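Local atomic coordinates of DNA polymerase beta (Leishmania infantum, PDB entry 4P4M), a protein that catalyses template-directed addition of deoxynucleotides to a DNA primer and probably serves in base excision repair and other DNA repair pathways. Residues C171-G176 against V224-S229; T217-H222 against I274-T279. All coordinates share one frame; numbering follows the deposited sequence.

Contact 1 of 2, residues C171-G176 against V224-S229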
ATOM      1  N   CYS A 171     -11.128 -13.325  -3.508  1.00 19.63           N
ATOM      2  CA  CYS A 171     -12.086 -12.253  -3.245  1.00 20.05           C
ATOM      3  C   CYS A 171     -13.510 -12.675  -3.665  1.00 23.45           C
ATOM      4  O   CYS A 171     -14.464 -12.563  -2.884  1.00 23.03           O
ATOM      5  CB  CYS A 171     -11.647 -10.959  -3.951  1.00 20.65           C
ATOM      6  SG  CYS A 171     -12.761  -9.516  -3.687  1.00 21.86           S
ATOM      7  N   MET A 172     -13.657 -13.180  -4.887  1.00 20.13           N
ATOM      8  CA  MET A 172     -14.971 -13.648  -5.346  1.00 23.53           C
ATOM      9  C   MET A 172     -15.538 -14.750  -4.447  1.00 26.71           C
ATOM     10  O   MET A 172     -16.738 -14.752  -4.132  1.00 22.70           O
ATOM     11  CB  MET A 172     -14.909 -14.137  -6.801  1.00 23.77           C
ATOM     12  CG  MET A 172     -16.267 -14.566  -7.388  1.00 24.95           C
ATOM     13  SD  MET A 172     -17.474 -13.210  -7.542  1.00 29.64           S
ATOM     14  CE  MET A 172     -16.767 -12.216  -8.855  1.00 33.20           C
ATOM     15  N   GLU A 173     -14.675 -15.681  -4.037  1.00 23.86           N
ATOM     16  CA  GLU A 173     -15.100 -16.828  -3.230  0.50 25.47           C
ATOM     17  C   GLU A 173     -15.659 -16.426  -1.873  1.00 25.38           C
ATOM     18  O   GLU A 173     -16.718 -16.903  -1.467  1.00 26.08           O
ATOM     19  CB  GLU A 173     -13.946 -17.817  -3.021  0.50 22.80           C
ATOM     20  CG  GLU A 173     -13.676 -18.708  -4.203  0.50 25.37           C
ATOM     21  CD  GLU A 173     -12.658 -19.793  -3.894  0.50 29.05           C
ATOM     22  OE1 GLU A 173     -12.096 -19.797  -2.774  0.50 26.08           O
ATOM     23  OE2 GLU A 173     -12.426 -20.649  -4.773  0.50 28.41           O
ATOM     24  N   VAL A 174     -14.955 -15.542  -1.168  1.00 19.54           N
ATOM     25  CA  VAL A 174     -15.343 -15.219   0.208  1.00 23.54           C
ATOM     26  C   VAL A 174     -16.153 -13.918   0.355  1.00 27.20           C
ATOM     27  O   VAL A 174     -16.981 -13.805   1.268  1.00 23.39           O
ATOM     28  CB  VAL A 174     -14.117 -15.236   1.172  1.00 19.51           C
ATOM     29  CG1 VAL A 174     -13.255 -13.980   0.991  1.00 17.77           C
ATOM     30  CG2 VAL A 174     -14.572 -15.370   2.626  1.00 24.95           C
ATOM     31  N   LEU A 175     -15.943 -12.958  -0.548  1.00 22.97           N
ATOM     32  CA  LEU A 175     -16.677 -11.679  -0.484  1.00 23.37           C
ATOM     33  C   LEU A 175     -17.804 -11.534  -1.512  1.00 27.28           C
ATOM     34  O   LEU A 175     -18.729 -10.736  -1.314  1.00 25.11           O
ATOM     35  CB  LEU A 175     -15.723 -10.478  -0.596  1.00 20.27           C
ATOM     36  CG  LEU A 175     -14.535 -10.428   0.366  1.00 21.18           C
ATOM     37  CD1 LEU A 175     -13.719  -9.154   0.145  1.00 19.68           C
ATOM     38  CD2 LEU A 175     -15.000 -10.520   1.822  1.00 21.39           C
ATOM     39  N   GLY A 176     -17.723 -12.279  -2.613  1.00 24.39           N
ATOM     40  CA  GLY A 176     -18.785 -12.269  -3.616  1.00 23.71           C
ATOM     41  C   GLY A 176     -18.690 -11.152  -4.644  1.00 23.15           C
ATOM     42  O   GLY A 176     -17.741 -10.373  -4.644  1.00 20.48           O
ATOM     43  N   VAL A 224      -8.636 -10.954   4.989  1.00 16.40           N
ATOM     44  CA  VAL A 224      -7.333 -11.365   5.523  1.00 17.52           C
ATOM     45  C   VAL A 224      -7.401 -12.731   6.222  1.00 17.79           C
ATOM     46  O   VAL A 224      -6.559 -13.600   5.977  1.00 17.33           O
ATOM     47  CB  VAL A 224      -6.744 -10.279   6.466  1.00 18.97           C
ATOM     48  CG1 VAL A 224      -5.546 -10.827   7.253  1.00 17.70           C
ATOM     49  CG2 VAL A 224      -6.333  -9.050   5.637  1.00 20.07           C
ATOM     50  N   GLU A 225      -8.411 -12.931   7.069  1.00 17.61           N
ATOM     51  CA  GLU A 225      -8.572 -14.226   7.757  1.00 20.49           C
ATOM     52  C   GLU A 225      -8.724 -15.380   6.763  1.00 23.64           C
ATOM     53  O   GLU A 225      -8.176 -16.475   6.970  1.00 19.85           O
ATOM     54  CB  GLU A 225      -9.791 -14.205   8.687  1.00 24.24           C
ATOM     55  CG  GLU A 225      -9.626 -13.314   9.903  1.00 40.95           C
ATOM     56  CD  GLU A 225     -10.919 -13.164  10.694  1.00 66.90           C
ATOM     57  OE1 GLU A 225     -12.006 -13.442  10.136  1.00 61.38           O
ATOM     58  OE2 GLU A 225     -10.847 -12.762  11.873  1.00 80.77           O
ATOM     59  N   PHE A 226      -9.472 -15.138   5.688  1.00 20.51           N
ATOM     60  CA  PHE A 226      -9.673 -16.158   4.653  1.00 21.75           C
ATOM     61  C   PHE A 226      -8.332 -16.536   3.998  1.00 20.30           C
ATOM     62  O   PHE A 226      -8.014 -17.725   3.859  1.00 19.07           O
ATOM     63  CB  PHE A 226     -10.693 -15.665   3.610  1.00 19.85           C
ATOM     64  CG  PHE A 226     -11.128 -16.726   2.623  1.00 18.57           C
ATOM     65  CD1 PHE A 226     -11.957 -17.768   3.026  1.00 21.02           C
ATOM     66  CD2 PHE A 226     -10.730 -16.668   1.293  1.00 18.95           C
ATOM     67  CE1 PHE A 226     -12.351 -18.748   2.127  1.00 25.52           C
ATOM     68  CE2 PHE A 226     -11.130 -17.635   0.387  1.00 21.03           C
ATOM     69  CZ  PHE A 226     -11.944 -18.674   0.806  1.00 23.62           C
ATOM     70  N   LEU A 227      -7.550 -15.528   3.608  1.00 18.56           N
ATOM     71  CA  LEU A 227      -6.230 -15.759   3.005  1.00 16.45           C
ATOM     72  C   LEU A 227      -5.264 -16.450   3.974  1.00 18.71           C
ATOM     73  O   LEU A 227      -4.403 -17.221   3.558  1.00 19.28           O
ATOM     74  CB  LEU A 227      -5.620 -14.445   2.505  1.00 17.49           C
ATOM     75  CG  LEU A 227      -6.389 -13.728   1.385  1.00 19.40           C
ATOM     76  CD1 LEU A 227      -5.790 -12.346   1.131  1.00 17.04           C
ATOM     77  CD2 LEU A 227      -6.382 -14.558   0.093  1.00 18.63           C
ATOM     78  N   GLU A 228      -5.401 -16.166   5.262  1.00 17.02           N
ATOM     79  CA  GLU A 228      -4.582 -16.854   6.267  1.00 18.20           C
ATOM     80  C   GLU A 228      -4.957 -18.342   6.392  1.00 25.27           C
ATOM     81  O   GLU A 228      -4.077 -19.199   6.535  1.00 21.62           O
ATOM     82  CB  GLU A 228      -4.671 -16.123   7.617  1.00 22.08           C
ATOM     83  CG  GLU A 228      -3.913 -14.785   7.605  1.00 19.78           C
ATOM     84  CD  GLU A 228      -4.205 -13.904   8.806  1.00 29.84           C
ATOM     85  OE1 GLU A 228      -5.206 -14.152   9.513  1.00 27.35           O
ATOM     86  OE2 GLU A 228      -3.435 -12.945   9.028  1.00 26.69           O
ATOM     87  N   SER A 229      -6.253 -18.649   6.319  1.00 21.61           N
ATOM     88  CA  SER A 229      -6.703 -20.048   6.421  1.00 20.40           C
ATOM     89  C   SER A 229      -6.217 -20.883   5.235  1.00 23.37           C
ATOM     90  O   SER A 229      -6.032 -22.100   5.351  1.00 25.76           O
ATOM     91  CB  SER A 229      -8.234 -20.144   6.564  1.00 23.48           C
ATOM     92  OG  SER A 229      -8.907 -19.801   5.359  1.00 24.75           O
TER
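V174 sits over the face of the F226 ring, its branched end spread across the aromatic surface. V174 CB stands almost above the middle of the F226 ring, 3.6 Å from its centroid and 11° off the ring normal, which makes this a CH-pi contact. The two methyls spread over the same face: V174 CG2 lies 3.6 Å from F226 CD1, and V174 CG1 reaches F226 CD2 at 3.7 Å. The valine's first torsion (chi1 76°) sets CG2 opposite the backbone N and CG1 between N and the carbonyl carbon, a setting that turns both methyls toward the ring. On the other side of the contact, F226 carries CG opposite its own N (chi1 -171°), sending the phenyl group out from helix 219-229 to meet the neighbouring helix. E173, in one of its two conformers, comes to the rim instead, with OE1 in the ring plane and 3.8 Å from F226 CZ. The oxygen is also in a long, weak ion pair with K170, whose side chain touches F226. One shell further out, S229 OG donates to F226 O at 2.7 Å, a helical side chain satisfying a carbonyl one turn back. F223 lies against C171, V174 and L175, carrying the packing inward, while C171 reaches F179 and I181 of the palm sheet. The two palm helices thus join near the surface, burying a modest 165 Å² without a hydrogen bond between the segments. The contact therefore rests mainly on dispersion and CH-pi attraction over the ring face; any pull of the carboxylate on the ring hydrogens is doubtful, given E173's second conformer.

Contact 2 of 2, residues T217-H222 against I274-T279. With nucleotides of chain C.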
ATOM      1  N   THR A 217     -17.487  -2.307   8.361  1.00 23.22           N
ATOM      2  CA  THR A 217     -18.069  -3.646   8.244  1.00 26.45           C
ATOM      3  C   THR A 217     -17.099  -4.776   8.649  1.00 28.73           C
ATOM      4  O   THR A 217     -17.508  -5.935   8.764  1.00 26.74           O
ATOM      5  CB  THR A 217     -18.559  -3.937   6.797  1.00 27.64           C
ATOM      6  OG1 THR A 217     -17.430  -4.028   5.907  1.00 27.35           O
ATOM      7  CG2 THR A 217     -19.506  -2.853   6.306  1.00 29.70           C
ATOM      8  N   GLY A 218     -15.826  -4.443   8.854  1.00 24.92           N
ATOM      9  CA  GLY A 218     -14.804  -5.436   9.161  1.00 24.29           C
ATOM     10  C   GLY A 218     -14.391  -6.285   7.958  1.00 24.37           C
ATOM     11  O   GLY A 218     -13.744  -7.325   8.106  1.00 21.36           O
ATOM     12  N   VAL A 219     -14.754  -5.850   6.758  1.00 20.53           N
ATOM     13  CA  VAL A 219     -14.514  -6.672   5.566  1.00 22.53           C
ATOM     14  C   VAL A 219     -13.026  -6.942   5.272  1.00 25.09           C
ATOM     15  O   VAL A 219     -12.662  -8.042   4.843  1.00 18.80           O
ATOM     16  CB  VAL A 219     -15.253  -6.133   4.297  1.00 26.10           C
ATOM     17  CG1 VAL A 219     -14.706  -4.782   3.879  1.00 20.62           C
ATOM     18  CG2 VAL A 219     -15.128  -7.134   3.144  1.00 26.15           C
ATOM     19  N   LEU A 220     -12.157  -5.961   5.495  1.00 16.59           N
ATOM     20  CA  LEU A 220     -10.735  -6.207   5.219  1.00 18.14           C
ATOM     21  C   LEU A 220     -10.230  -7.359   6.094  1.00 16.30           C
ATOM     22  O   LEU A 220      -9.506  -8.253   5.634  1.00 18.03           O
ATOM     23  CB  LEU A 220      -9.896  -4.941   5.438  1.00 17.61           C
ATOM     24  CG  LEU A 220      -8.389  -5.119   5.150  1.00 20.31           C
ATOM     25  CD1 LEU A 220      -8.168  -5.626   3.715  1.00 16.85           C
ATOM     26  CD2 LEU A 220      -7.629  -3.815   5.392  1.00 19.85           C
ATOM     27  N   GLY A 221     -10.626  -7.334   7.360  1.00 18.27           N
ATOM     28  CA  GLY A 221     -10.234  -8.360   8.308  1.00 18.91           C
ATOM     29  C   GLY A 221     -10.779  -9.731   7.941  1.00 26.30           C
ATOM     30  O   GLY A 221     -10.098 -10.736   8.126  1.00 21.52           O
ATOM     31  N   HIS A 222     -12.007  -9.778   7.424  1.00 21.35           N
ATOM     32  CA  HIS A 222     -12.585 -11.036   6.957  1.00 26.53           C
ATOM     33  C   HIS A 222     -11.813 -11.613   5.766  1.00 18.85           C
ATOM     34  O   HIS A 222     -11.589 -12.832   5.688  1.00 20.82           O
ATOM     35  CB  HIS A 222     -14.065 -10.854   6.573  1.00 26.54           C
ATOM     36  CG  HIS A 222     -14.948 -10.487   7.728  1.00 40.40           C
ATOM     37  ND1 HIS A 222     -14.733 -10.951   9.007  1.00 56.50           N
ATOM     38  CD2 HIS A 222     -16.050  -9.702   7.789  1.00 45.34           C
ATOM     39  CE1 HIS A 222     -15.667 -10.466   9.811  1.00 55.96           C
ATOM     40  NE2 HIS A 222     -16.476  -9.708   9.098  1.00 45.75           N
ATOM     41  N   ILE A 274      -2.605  -4.431   1.058  1.00 15.64           N
ATOM     42  CA  ILE A 274      -4.000  -4.322   0.599  1.00 15.40           C
ATOM     43  C   ILE A 274      -4.643  -3.051   1.179  1.00 16.62           C
ATOM     44  O   ILE A 274      -4.560  -2.829   2.384  1.00 18.56           O
ATOM     45  CB  ILE A 274      -4.835  -5.569   1.024  1.00 19.90           C
ATOM     46  CG1 ILE A 274      -4.130  -6.867   0.604  1.00 20.19           C
ATOM     47  CG2 ILE A 274      -6.287  -5.486   0.478  1.00 16.70           C
ATOM     48  CD1 ILE A 274      -4.706  -8.151   1.240  1.00 20.44           C
ATOM     49  N   ARG A 275      -5.230  -2.202   0.326  1.00 14.79           N
ATOM     50  CA  ARG A 275      -5.926  -1.002   0.810  0.50 14.09           C
ATOM     51  C   ARG A 275      -7.409  -1.099   0.461  1.00 17.59           C
ATOM     52  O   ARG A 275      -7.776  -1.379  -0.682  1.00 18.37           O
ATOM     53  CB  ARG A 275      -5.335   0.304   0.230  0.50 17.64           C
ATOM     54  CG  ARG A 275      -4.004   0.810   0.848  0.50 23.68           C
ATOM     55  CD  ARG A 275      -4.160   1.504   2.224  0.50 11.91           C
ATOM     56  NE  ARG A 275      -5.116   2.617   2.221  0.50 29.77           N
ATOM     57  CZ  ARG A 275      -4.770   3.901   2.313  0.50 24.46           C
ATOM     58  NH1 ARG A 275      -3.492   4.220   2.432  0.50 19.62           N
ATOM     59  NH2 ARG A 275      -5.697   4.865   2.298  0.50 12.35           N
ATOM     60  N   LEU A 276      -8.262  -0.877   1.462  1.00 16.52           N
ATOM     61  CA  LEU A 276      -9.715  -0.900   1.273  1.00 12.90           C
ATOM     62  C   LEU A 276     -10.200   0.528   0.973  1.00 15.03           C
ATOM     63  O   LEU A 276      -9.927   1.447   1.749  1.00 14.97           O
ATOM     64  CB  LEU A 276     -10.404  -1.429   2.547  1.00 16.16           C
ATOM     65  CG  LEU A 276     -11.943  -1.423   2.571  1.00 17.66           C
ATOM     66  CD1 LEU A 276     -12.572  -2.303   1.469  1.00 13.52           C
ATOM     67  CD2 LEU A 276     -12.480  -1.839   3.976  1.00 15.62           C
ATOM     68  N   ILE A 277     -10.901   0.708  -0.147  1.00 14.29           N
ATOM     69  CA  ILE A 277     -11.210   2.049  -0.681  1.00 13.25           C
ATOM     70  C   ILE A 277     -12.693   2.146  -1.053  1.00 15.72           C
ATOM     71  O   ILE A 277     -13.243   1.202  -1.623  1.00 15.92           O
ATOM     72  CB  ILE A 277     -10.360   2.340  -1.958  1.00 15.67           C
ATOM     73  CG1 ILE A 277      -8.857   2.365  -1.639  1.00 17.68           C
ATOM     74  CG2 ILE A 277     -10.804   3.663  -2.655  1.00 13.25           C
ATOM     75  CD1 ILE A 277      -8.418   3.496  -0.690  1.00 20.55           C
ATOM     76  N   GLU A 278     -13.341   3.267  -0.713  1.00 15.35           N
ATOM     77  CA  GLU A 278     -14.753   3.487  -1.060  1.00 16.29           C
ATOM     78  C   GLU A 278     -14.937   3.595  -2.580  1.00 15.88           C
ATOM     79  O   GLU A 278     -14.080   4.139  -3.282  1.00 16.93           O
ATOM     80  CB  GLU A 278     -15.309   4.765  -0.399  1.00 17.17           C
ATOM     81  CG  GLU A 278     -15.367   4.756   1.150  1.00 16.37           C
ATOM     82  CD  GLU A 278     -16.573   4.003   1.729  1.00 19.82           C
ATOM     83  OE1 GLU A 278     -17.548   3.726   0.993  1.00 19.11           O
ATOM     84  OE2 GLU A 278     -16.546   3.699   2.944  1.00 20.07           O
ATOM     85  N   THR A 279     -16.076   3.125  -3.078  1.00 15.54           N
ATOM     86  CA  THR A 279     -16.335   3.126  -4.525  1.00 17.64           C
ATOM     87  C   THR A 279     -16.060   4.470  -5.226  1.00 17.67           C
ATOM     88  O   THR A 279     -15.340   4.516  -6.241  1.00 14.87           O
ATOM     89  CB  THR A 279     -17.774   2.657  -4.847  1.00 20.57           C
ATOM     90  OG1 THR A 279     -17.986   1.362  -4.280  1.00 19.51           O
ATOM     91  CG2 THR A 279     -17.990   2.584  -6.369  1.00 22.57           C
TER
ATOM     92  P    DC C   4      -5.566   7.957   6.211  1.00 22.35           P
ATOM     93  OP1  DC C   4      -6.948   7.538   5.878  1.00 21.14           O
ATOM     94  OP2  DC C   4      -5.329   8.966   7.270  1.00 21.51           O
ATOM     95  O5'  DC C   4      -4.723   6.659   6.607  1.00 20.19           O
ATOM     96  C5'  DC C   4      -4.616   5.555   5.701  1.00 15.51           C
ATOM     97  C4'  DC C   4      -3.993   4.355   6.391  1.00 19.59           C
ATOM     98  O4'  DC C   4      -2.564   4.601   6.531  1.00 20.45           O
ATOM     99  C3'  DC C   4      -4.530   4.031   7.784  1.00 18.22           C
ATOM    100  O3'  DC C   4      -4.618   2.604   7.835  1.00 19.41           O
ATOM    101  C2'  DC C   4      -3.475   4.632   8.722  1.00 21.97           C
ATOM    102  C1'  DC C   4      -2.186   4.570   7.889  1.00 21.78           C
ATOM    103  N1   DC C   4      -1.240   5.729   8.095  1.00 23.66           N
ATOM    104  C2   DC C   4       0.118   5.452   8.265  1.00 27.06           C
ATOM    105  O2   DC C   4       0.481   4.269   8.247  1.00 24.58           O
ATOM    106  N3   DC C   4       0.994   6.476   8.454  1.00 24.24           N
ATOM    107  C4   DC C   4       0.548   7.735   8.464  1.00 27.06           C
ATOM    108  N4   DC C   4       1.458   8.705   8.649  1.00 25.92           N
ATOM    109  C5   DC C   4      -0.841   8.045   8.295  1.00 23.75           C
ATOM    110  C6   DC C   4      -1.697   7.023   8.108  1.00 24.54           C
TER
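T217 OG1 has two partners just ahead of the helix turn that lies on I274 and L276: it is hydrogen-bonded to V214 O and receives a weak, bent hydrogen bond from V219 N (3.3 Å, 138° at the hydrogen). Helix 219-229 starts here, with G218 as N-cap at positive phi and G218 O accepting from H222 N at 3.1 Å. V219 and L220 then supply the packing. V219 CG1 approaches L276 CD2 at 3.7 Å, the two side chains crossing at a slant, and L220 CD1 reaches I274 CG2, again at 3.7 Å. L220 CG stands opposite its backbone N (chi1 -179°), which carries the leucine across to the sheet. This is the helix-on-sheet packing of the polymerase X palm: strand 270-277 runs parallel to 193-203, the strand bearing the magnesium ligands D196 and D198, whose side chains are each about 9 Å from that of I274. Alternation along the strand turns R275 away from the helix. In the conformer described, its bent chain lays one guanidinium face, off-centre, against the sugar of DC4 of chain C, with R275 NH2 3.6 Å from C5' of that nucleotide, while a salt bridge from R275 NH2 to E312 OE2 probably helps hold the group beside the DNA.

From the N-terminal side, the chain leaves helix 157-175, passes through strands 179-183 and 193-203, and returns in helix 219-229, where contact 1 closes a loop of 47 intervening residues. Contact 2 begins within that loop, at the start of the same helix, and closes only after strands 233-236, 238-239 and 243-248, when strand 270-277 arrives. The segments therefore alternate, and the two closures cross rather than nest. Helix 219-229 is their shared element: its first turn packs on the sheet and, through V219, also on helix 157-175, which later turns meet as well. L175 CD2 touches V219 CG2 at 3.6 Å, joining the surface helix pair directly to the buried helix-sheet layer.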